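PDB 6OHB: guanine deaminase from Escherichia coli, which catalyses the zinc-dependent hydrolytic deamination of guanine to xanthine and ammonia, a step of purine degradation. Local coordinates for residues 169-173 and 212-218; 209-213 and 258-262. All coordinates share one frame; numbering follows the deposited sequence.

Contact 1 of 2, residues 169-173 and 212-218; sequences MMDRN and PTSSPEQ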
loop_
_atom_site.group_PDB
_atom_site.type_symbol
_atom_site.label_atom_id
_atom_site.label_comp_id
_atom_site.label_asym_id
_atom_site.label_seq_id
_atom_site.Cartn_x
_atom_site.Cartn_y
_atom_site.Cartn_z
ATOM N N MET A 169 17.019 -21.704 14.394
ATOM C CA MET A 169 17.591 -23.042 14.336
ATOM C C MET A 169 17.513 -23.539 12.897
ATOM O O MET A 169 16.414 -23.705 12.357
ATOM C CB MET A 169 16.846 -23.982 15.286
ATOM C CG MET A 169 16.805 -23.494 16.732
ATOM S SD MET A 169 15.788 -24.517 17.823
ATOM C CE MET A 169 16.162 -26.154 17.213
ATOM N N MET A 170 18.673 -23.779 12.284
ATOM C CA MET A 170 18.730 -24.283 10.911
ATOM C C MET A 170 20.081 -24.947 10.678
ATOM O O MET A 170 21.119 -24.280 10.760
ATOM C CB MET A 170 18.487 -23.156 9.903
ATOM C CG MET A 170 19.245 -21.871 10.196
ATOM S SD MET A 170 18.965 -20.585 8.960
ATOM C CE MET A 170 19.023 -21.551 7.459
ATOM N N ASP A 171 20.077 -26.250 10.376
ATOM C CA ASP A 171 21.322 -27.000 10.231
ATOM C C ASP A 171 21.508 -27.643 8.858
ATOM O O ASP A 171 22.486 -28.376 8.667
ATOM C CB ASP A 171 21.438 -28.068 11.328
ATOM C CG ASP A 171 20.410 -29.179 11.191
ATOM O OD1 ASP A 171 19.406 -28.993 10.472
ATOM O OD2 ASP A 171 20.607 -30.244 11.817
ATOM N N ARG A 172 20.614 -27.399 7.900
ATOM C CA ARG A 172 20.768 -28.000 6.581
ATOM C C ARG A 172 20.087 -27.135 5.526
ATOM O O ARG A 172 19.293 -26.245 5.842
ATOM C CB ARG A 172 20.206 -29.428 6.550
ATOM C CG ARG A 172 18.693 -29.505 6.532
ATOM C CD ARG A 172 18.223 -30.948 6.541
ATOM N NE ARG A 172 16.768 -31.049 6.578
ATOM C CZ ARG A 172 16.097 -32.198 6.621
ATOM N NH1 ARG A 172 16.751 -33.352 6.633
ATOM N NH2 ARG A 172 14.772 -32.193 6.653
ATOM N N ASN A 173 20.439 -27.401 4.262
ATOM C CA ASN A 173 19.786 -26.802 3.092
ATOM C C ASN A 173 19.917 -25.280 3.078
ATOM O O ASN A 173 18.967 -24.558 2.768
ATOM C CB ASN A 173 18.318 -27.220 3.004
ATOM C CG ASN A 173 18.150 -28.666 2.598
ATOM O OD1 ASN A 173 18.935 -29.192 1.808
ATOM N ND2 ASN A 173 17.130 -29.322 3.137
ATOM N N PRO A 212 12.177 -27.571 6.146
ATOM C CA PRO A 212 13.240 -27.859 5.165
ATOM C C PRO A 212 14.654 -27.650 5.677
ATOM O O PRO A 212 15.541 -28.442 5.337
ATOM C CB PRO A 212 12.912 -26.895 4.020
ATOM C CG PRO A 212 11.436 -26.793 4.049
ATOM C CD PRO A 212 11.027 -26.902 5.504
ATOM N N THR A 213 14.898 -26.632 6.499
ATOM C CA THR A 213 16.255 -26.316 6.920
ATOM C C THR A 213 16.591 -26.893 8.290
ATOM O O THR A 213 17.588 -26.491 8.894
ATOM C CB THR A 213 16.485 -24.802 6.923
ATOM O OG1 THR A 213 15.381 -24.139 7.556
ATOM C CG2 THR A 213 16.662 -24.275 5.503
ATOM N N SER A 214 15.810 -27.849 8.778
ATOM C CA SER A 214 16.123 -28.498 10.043
ATOM C C SER A 214 16.101 -30.007 9.868
ATOM O O SER A 214 15.098 -30.572 9.419
ATOM C CB SER A 214 15.130 -28.068 11.130
ATOM O OG SER A 214 15.357 -26.718 11.508
ATOM N N SER A 215 17.198 -30.650 10.254
ATOM C CA SER A 215 17.296 -32.098 10.235
ATOM C C SER A 215 16.354 -32.702 11.277
ATOM O O SER A 215 15.878 -32.004 12.177
ATOM C CB SER A 215 18.734 -32.523 10.516
ATOM O OG SER A 215 19.102 -32.178 11.840
ATOM N N PRO A 216 16.056 -34.000 11.173
ATOM C CA PRO A 216 15.316 -34.654 12.267
ATOM C C PRO A 216 15.996 -34.512 13.621
ATOM O O PRO A 216 15.305 -34.391 14.643
ATOM C CB PRO A 216 15.242 -36.118 11.811
ATOM C CG PRO A 216 15.292 -36.035 10.309
ATOM C CD PRO A 216 16.201 -34.873 9.994
ATOM N N GLU A 217 17.332 -34.493 13.654
ATOM C CA GLU A 217 18.048 -34.290 14.912
ATOM C C GLU A 217 17.751 -32.918 15.502
ATOM O O GLU A 217 17.490 -32.788 16.706
ATOM C CB GLU A 217 19.553 -34.459 14.688
ATOM C CG GLU A 217 20.011 -35.904 14.638
ATOM C CD GLU A 217 19.455 -36.648 13.439
ATOM O OE1 GLU A 217 19.814 -36.294 12.294
ATOM O OE2 GLU A 217 18.641 -37.575 13.645
ATOM N N GLN A 218 17.775 -31.878 14.667
ATOM C CA GLN A 218 17.488 -30.537 15.161
ATOM C C GLN A 218 16.029 -30.394 15.579
ATOM O O GLN A 218 15.727 -29.705 16.561
ATOM C CB GLN A 218 17.849 -29.500 14.102
ATOM C CG GLN A 218 17.807 -28.078 14.621
ATOM C CD GLN A 218 18.410 -27.094 13.650
ATOM O OE1 GLN A 218 17.817 -26.788 12.614
ATOM N NE2 GLN A 218 19.593 -26.584 13.981
#

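Contact 2 of 2, residues 209-213 and 258-262; sequences RFAPT and YLDVY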
loop_
_atom_site.group_PDB
_atom_site.type_symbol
_atom_site.label_atom_id
_atom_site.label_comp_id
_atom_site.label_asym_id
_atom_site.label_seq_id
_atom_site.Cartn_x
_atom_site.Cartn_y
_atom_site.Cartn_z
ATOM N N ARG A 209 13.579 -22.153 11.678
ATOM C CA ARG A 209 13.132 -21.358 10.537
ATOM C C ARG A 209 11.944 -22.023 9.854
ATOM O O ARG A 209 10.838 -21.468 9.819
ATOM C CB ARG A 209 14.278 -21.139 9.546
ATOM C CG ARG A 209 13.919 -20.143 8.447
ATOM C CD ARG A 209 15.062 -19.894 7.483
ATOM N NE ARG A 209 16.194 -19.218 8.108
ATOM C CZ ARG A 209 16.365 -17.900 8.126
ATOM N NH1 ARG A 209 15.472 -17.098 7.554
ATOM N NH2 ARG A 209 17.434 -17.384 8.715
ATOM N N PHE A 210 12.154 -23.220 9.316
ATOM C CA PHE A 210 11.070 -24.105 8.909
ATOM C C PHE A 210 11.637 -25.517 8.791
ATOM O O PHE A 210 12.837 -25.744 8.982
ATOM C CB PHE A 210 10.401 -23.645 7.604
ATOM C CG PHE A 210 11.364 -23.323 6.484
ATOM C CD1 PHE A 210 11.275 -22.121 5.805
ATOM C CD2 PHE A 210 12.344 -24.219 6.107
ATOM C CE1 PHE A 210 12.146 -21.820 4.776
ATOM C CE2 PHE A 210 13.217 -23.924 5.077
ATOM C CZ PHE A 210 13.119 -22.725 4.414
ATOM N N ALA A 211 10.758 -26.466 8.482
ATOM C CA ALA A 211 11.173 -27.866 8.424
ATOM C C ALA A 211 12.228 -28.151 7.356
ATOM O O ALA A 211 13.142 -28.947 7.639
ATOM C CB ALA A 211 9.940 -28.759 8.229
ATOM N N PRO A 212 12.177 -27.571 6.146
ATOM C CA PRO A 212 13.240 -27.859 5.165
ATOM C C PRO A 212 14.654 -27.650 5.677
ATOM O O PRO A 212 15.541 -28.442 5.337
ATOM C CB PRO A 212 12.912 -26.895 4.020
ATOM C CG PRO A 212 11.436 -26.793 4.049
ATOM C CD PRO A 212 11.027 -26.902 5.504
ATOM N N THR A 213 14.898 -26.632 6.499
ATOM C CA THR A 213 16.255 -26.316 6.920
ATOM C C THR A 213 16.591 -26.893 8.290
ATOM O O THR A 213 17.588 -26.491 8.894
ATOM C CB THR A 213 16.485 -24.802 6.923
ATOM O OG1 THR A 213 15.381 -24.139 7.556
ATOM C CG2 THR A 213 16.662 -24.275 5.503
ATOM N N TYR A 258 2.781 -31.110 6.176
ATOM C CA TYR A 258 3.691 -30.116 6.738
ATOM C C TYR A 258 3.456 -29.923 8.237
ATOM O O TYR A 258 4.383 -30.053 9.048
ATOM C CB TYR A 258 3.519 -28.800 5.975
ATOM C CG TYR A 258 4.678 -27.825 6.037
ATOM C CD1 TYR A 258 5.631 -27.891 7.047
ATOM C CD2 TYR A 258 4.796 -26.811 5.091
ATOM C CE1 TYR A 258 6.677 -26.981 7.104
ATOM C CE2 TYR A 258 5.833 -25.902 5.140
ATOM C CZ TYR A 258 6.771 -25.988 6.145
ATOM O OH TYR A 258 7.804 -25.080 6.183
ATOM N N LEU A 259 2.223 -29.584 8.625
ATOM C CA LEU A 259 1.948 -29.314 10.033
ATOM C C LEU A 259 2.208 -30.537 10.905
ATOM O O LEU A 259 2.579 -30.397 12.079
ATOM C CB LEU A 259 0.503 -28.836 10.204
ATOM C CG LEU A 259 -0.009 -28.650 11.642
ATOM C CD1 LEU A 259 0.826 -27.636 12.412
ATOM C CD2 LEU A 259 -1.479 -28.264 11.658
ATOM N N ASP A 260 2.036 -31.739 10.353
ATOM C CA ASP A 260 2.233 -32.935 11.160
ATOM C C ASP A 260 3.693 -33.157 11.525
ATOM O O ASP A 260 3.969 -33.806 12.539
ATOM C CB ASP A 260 1.683 -34.166 10.444
ATOM C CG ASP A 260 1.677 -35.396 11.335
ATOM O OD1 ASP A 260 0.768 -35.510 12.186
ATOM O OD2 ASP A 260 2.586 -36.245 11.186
ATOM N N VAL A 261 4.631 -32.616 10.748
ATOM C CA VAL A 261 6.035 -32.679 11.149
ATOM C C VAL A 261 6.237 -31.935 12.462
ATOM O O VAL A 261 6.886 -32.437 13.387
ATOM C CB VAL A 261 6.944 -32.120 10.041
ATOM C CG1 VAL A 261 8.408 -32.296 10.429
ATOM C CG2 VAL A 261 6.639 -32.795 8.715
ATOM N N TYR A 262 5.675 -30.725 12.565
ATOM C CA TYR A 262 5.786 -29.962 13.803
ATOM C C TYR A 262 5.007 -30.628 14.926
ATOM O O TYR A 262 5.467 -30.664 16.073
ATOM C CB TYR A 262 5.272 -28.538 13.595
ATOM C CG TYR A 262 6.043 -27.726 12.589
ATOM C CD1 TYR A 262 7.426 -27.612 12.665
ATOM C CD2 TYR A 262 5.384 -27.068 11.561
ATOM C CE1 TYR A 262 8.132 -26.865 11.737
ATOM C CE2 TYR A 262 6.077 -26.319 10.630
ATOM C CZ TYR A 262 7.448 -26.220 10.721
ATOM O OH TYR A 262 8.130 -25.471 9.790
#

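Contact 1 of 2, residues 169-173 and 212-218
Asp171 meets Ser215 with both carboxylate oxygens. OD1 accepts from Ser215 N at 2.8 Å, through the lone pair on the side of the other oxygen. OD2 takes the hydroxyl OG of Ser215; the modelled distance is very short, so its exact length is doubtful. Ser215 is the N-cap of helix 216-228, and the same OG accepts from Gln218 N at 3.1 Å. Asp171 thus holds the capping residue by backbone and side chain together. With chi1 at 68°, CG of Asp171 lies between its own backbone N and carbonyl carbon, which turns the carboxylate to the helix start.

The close-packed part lies around Met169, Met170, Thr213 and Gln218, all buried. Met170 and Thr213 run side by side, CB to CB 3.9 Å. The methyl CE of Met169 rests on CG of Gln218 at 3.6 Å. Backbone bonding continues here: Asp171 N donates to Thr213 O at 2.9 Å. The amide of Gln218 is fixed at both ends, since OE1 accepts from Ser214 OG in the carbonyl plane and NE2 donates to Asp180.

Arg172 and Asn173 form the partly exposed, solvent side, held by polar bonds rather than close carbon packing. Both side chains grip Pro212 O, from opposite faces of its carbonyl plane. Arg172 NE donates at 3.1 Å from above that plane, and Asn173 ND2 at 2.9 Å. The guanidinium lays one face over Ser214 O and Ser215 N. A leucine in place of Arg172 would probably cost Pro212 O its bond from NE, leaving that of Asn173, and uncover the Ser214-Ser215 peptide.

The contact joins the loop after barrel strand 164-169 to the loop and first helical turn after strand 203-208. Its chemistry implies a helix start fixed from outside: a carboxylate, probably charged, faces the N-terminal end, where the helix dipole is likely to stabilise it.

Contact 2 of 2, residues 209-213 and 258-262
The first torsions of Tyr258 and Tyr262 bring their hydroxyls to Phe210 and Ala211. Tyr258 has CG opposite its backbone N (chi1 -158°), while Tyr262 has it opposite the carbonyl carbon (chi1 -63°). The Tyr258 hydroxyl thereby comes to CB of Phe210, and that of Tyr262 to the backbone at Phe210 and Ala211. The ring of Phe210 leads away from helix 258-264.

The setting is the TIM-barrel fold of the amidohydrolases. Residues 209-213 form the loop after strand 203-208, and Arg209 and Phe210 are substrate-binding by similarity. Tyr258 OH lies 3.3 Å from Phe210 CB, and the two side chains cross at a slant. This hydroxyl is hydrogen-bonded to Glu244. The methyl of Ala211 points to the helix, with CB 3.9 Å from Tyr258 CE1 and 4.4 Å from Val261 CG1. Pro212 adds its CD, 3.8 Å from Tyr258 OH, the two side chains crossing at about a right angle.

All the touching residues are buried. Carbon contacts of Ala211 and Pro212 surround the two hydroxyls. Tyr262 OH has its main partner in the carbonyl of His237, a zinc ligand. It thus ties the Phe210 loop to the chain at a metal-binding residue. The tie to the loop is a weak hydrogen bond: Ala211 N donates to Tyr262 OH at 3.1 Å, with an N-H...O angle of 129°.

Contacts 1 and 2 lie with their centres about 9 Å apart, on the same side of the chain's centre, and share Pro212 and Thr213. Along the chain come 169-173, then 209-213 running into 212-218, and last 258-262. The loop between strand 203-208 and helix 216-228 serves both: its first half faces helix 258-264, its second half the loop after strand 164-169. Met170 SD of contact 1 also packs on Arg209 NE of contact 2, at 3.2 Å. The loop carrying the probable substrate residues Arg209 and Phe210 is therefore held from two parts of the barrel, with contact 2 reaching the neighbourhood of the zinc site.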